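Cgl0159-like domain-containing protein (Corynebacterium glutamicum, PDB 3FOK) is of unknown function but has the fold of a TIM barrel, a ring of parallel strands surrounded by helices. Local coordinates at residues 67-70 and 71-74. Residues are numbered along the deposited sequence; the frame is centred on the assembly and turned at random.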
ATOM      1  N   ALA A  67       2.123  32.718 -13.699  1.00 30.62           N
ATOM      2  CA  ALA A  67       3.426  32.590 -13.050  1.00 28.32           C
ATOM      3  C   ALA A  67       3.525  33.622 -11.930  1.00 25.95           C
ATOM      4  O   ALA A  67       4.078  33.350 -10.867  1.00 24.15           O
ATOM      5  CB  ALA A  67       4.548  32.806 -14.063  1.00 28.82           C
ATOM      6  N   ASN A  68       2.980  34.807 -12.176  1.00 24.58           N
ATOM      7  CA  ASN A  68       2.991  35.874 -11.182  1.00 22.67           C
ATOM      8  C   ASN A  68       1.763  35.700 -10.297  1.00 23.21           C
ATOM      9  O   ASN A  68       0.644  36.025 -10.697  1.00 22.88           O
ATOM     10  CB  ASN A  68       2.967  37.239 -11.877  1.00 22.71           C
ATOM     11  CG  ASN A  68       3.038  38.396 -10.898  1.00 23.77           C
ATOM     12  OD1 ASN A  68       3.594  39.452 -11.212  1.00 22.67           O
ATOM     13  ND2 ASN A  68       2.465  38.210  -9.711  1.00 23.48           N
ATOM     14  N   ARG A  69       1.980  35.186  -9.091  1.00 21.96           N
ATOM     15  CA  ARG A  69       0.893  34.941  -8.157  1.00 20.97           C
ATOM     16  C   ARG A  69       0.170  36.206  -7.702  1.00 21.09           C
ATOM     17  O   ARG A  69      -1.039  36.176  -7.449  1.00 19.18           O
ATOM     18  CB  ARG A  69       1.419  34.163  -6.945  1.00 22.21           C
ATOM     19  CG  ARG A  69       0.360  33.828  -5.901  1.00 21.91           C
ATOM     20  CD  ARG A  69      -0.765  32.946  -6.458  1.00 23.35           C
ATOM     21  NE  ARG A  69      -0.546  31.515  -6.235  1.00 23.70           N
ATOM     22  CZ  ARG A  69      -0.082  30.670  -7.151  1.00 27.09           C
ATOM     23  NH1 ARG A  69       0.221  31.100  -8.372  1.00 30.36           N
ATOM     24  NH2 ARG A  69       0.065  29.385  -6.851  1.00 27.59           N
ATOM     25  N   TYR A  70       0.893  37.317  -7.597  1.00 21.19           N
ATOM     26  CA  TYR A  70       0.268  38.565  -7.172  1.00 21.41           C
ATOM     27  C   TYR A  70      -0.736  39.059  -8.207  1.00 22.98           C
ATOM     28  O   TYR A  70      -1.806  39.550  -7.853  1.00 23.59           O
ATOM     29  CB  TYR A  70       1.332  39.623  -6.905  1.00 19.52           C
ATOM     30  CG  TYR A  70       2.130  39.340  -5.653  1.00 18.46           C
ATOM     31  CD1 TYR A  70       1.642  39.698  -4.397  1.00 16.98           C
ATOM     32  CD2 TYR A  70       3.351  38.668  -5.721  1.00 17.26           C
ATOM     33  CE1 TYR A  70       2.355  39.392  -3.237  1.00 18.16           C
ATOM     34  CE2 TYR A  70       4.064  38.357  -4.573  1.00 16.93           C
ATOM     35  CZ  TYR A  70       3.564  38.719  -3.336  1.00 17.96           C
ATOM     36  OH  TYR A  70       4.270  38.403  -2.201  1.00 19.32           O
ATOM     37  N   GLU A  71      -0.401  38.920  -9.486  1.00 24.77           N
ATOM     38  CA  GLU A  71      -1.317  39.349 -10.536  1.00 26.51           C
ATOM     39  C   GLU A  71      -2.473  38.364 -10.620  1.00 25.76           C
ATOM     40  O   GLU A  71      -3.603  38.750 -10.900  1.00 26.28           O
ATOM     41  CB  GLU A  71      -0.620  39.411 -11.896  1.00 29.45           C
ATOM     42  CG  GLU A  71       0.611  40.284 -11.945  1.00 34.30           C
ATOM     43  CD  GLU A  71       1.049  40.578 -13.369  1.00 37.61           C
ATOM     44  OE1 GLU A  71       0.804  39.728 -14.254  1.00 39.81           O
ATOM     45  OE2 GLU A  71       1.649  41.651 -13.598  1.00 38.02           O
ATOM     46  N   LEU A  72      -2.183  37.090 -10.381  1.00 24.79           N
ATOM     47  CA  LEU A  72      -3.215  36.065 -10.426  1.00 23.37           C
ATOM     48  C   LEU A  72      -4.270  36.425  -9.389  1.00 23.08           C
ATOM     49  O   LEU A  72      -5.465  36.404  -9.673  1.00 23.20           O
ATOM     50  CB  LEU A  72      -2.628  34.689 -10.099  1.00 23.82           C
ATOM     51  CG  LEU A  72      -3.366  33.445 -10.615  1.00 24.84           C
ATOM     52  CD1 LEU A  72      -2.882  32.228  -9.842  1.00 24.44           C
ATOM     53  CD2 LEU A  72      -4.870  33.595 -10.451  1.00 25.05           C
ATOM     54  N   LEU A  73      -3.818  36.770  -8.187  1.00 22.36           N
ATOM     55  CA  LEU A  73      -4.726  37.142  -7.111  1.00 23.06           C
ATOM     56  C   LEU A  73      -5.519  38.401  -7.456  1.00 24.07           C
ATOM     57  O   LEU A  73      -6.710  38.483  -7.158  1.00 22.80           O
ATOM     58  CB  LEU A  73      -3.947  37.336  -5.804  1.00 22.44           C
ATOM     59  CG  LEU A  73      -3.363  36.058  -5.181  1.00 21.62           C
ATOM     60  CD1 LEU A  73      -2.503  36.405  -3.973  1.00 20.95           C
ATOM     61  CD2 LEU A  73      -4.492  35.126  -4.779  1.00 19.20           C
ATOM     62  N   GLU A  74      -4.867  39.374  -8.087  1.00 25.19           N
ATOM     63  CA  GLU A  74      -5.544  40.611  -8.470  1.00 27.19           C
ATOM     64  C   GLU A  74      -6.648  40.299  -9.472  1.00 27.09           C
ATOM     65  O   GLU A  74      -7.793  40.726  -9.314  1.00 27.86           O
ATOM     66  CB  GLU A  74      -4.559  41.597  -9.107  1.00 29.12           C
ATOM     67  CG  GLU A  74      -4.414  42.927  -8.370  1.00 34.07           C
ATOM     68  CD  GLU A  74      -5.736  43.653  -8.171  1.00 36.38           C
ATOM     69  OE1 GLU A  74      -6.403  43.992  -9.174  1.00 38.04           O
ATOM     70  OE2 GLU A  74      -6.106  43.888  -7.003  1.00 37.63           O
TER
HETATM   71  O   HOH W   1      -0.432  36.661 -13.543  1.00 27.57           O
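Asn68 and Glu71 meet at the start of helix 69-81, where Asn68 holds the N-cap position. The helix links strands 44-48 and 87-90 in a beta-alpha-beta unit of the TIM barrel. Asn68 CB lies 3.9 Å from Glu71 CG. Asn68 CG stands beside the carbonyl carbon (chi1 -178°), which puts the amide next to the N atoms of Tyr70 and Glu71. Asn68 CG is 3.2 Å from Glu71 CG, and the modelled OD1 lies on the same methylene. The modelled Asn68 ND2 is 2.8 Å from Tyr70 N and 3.0 Å from Glu71 N. All three are donors, so the OD1/ND2 assignment is doubtful and the amide may be flipped. The amide and the Glu71 carboxylate stack with their planes 12° apart. The backbone carbonyl of Asn68 opens the helical bonding, accepting from Leu72 N at 3.0 Å. Arg69 O and Tyr70 O continue the series with Leu73 N and Glu74 N. On the buried side, Leu72 CD1 lies 3.6 Å from Arg69 NH1, oblique to the guanidinium, whose NH2 makes a salt bridge to Asp93. Tyr70 OH is hydrogen-bonded to Arg15, and its ring is edge-to-face with Phe11. A water donates to Asn68 O at 3.1 Å and, weakly, to Glu71 OE1 at 3.4 Å.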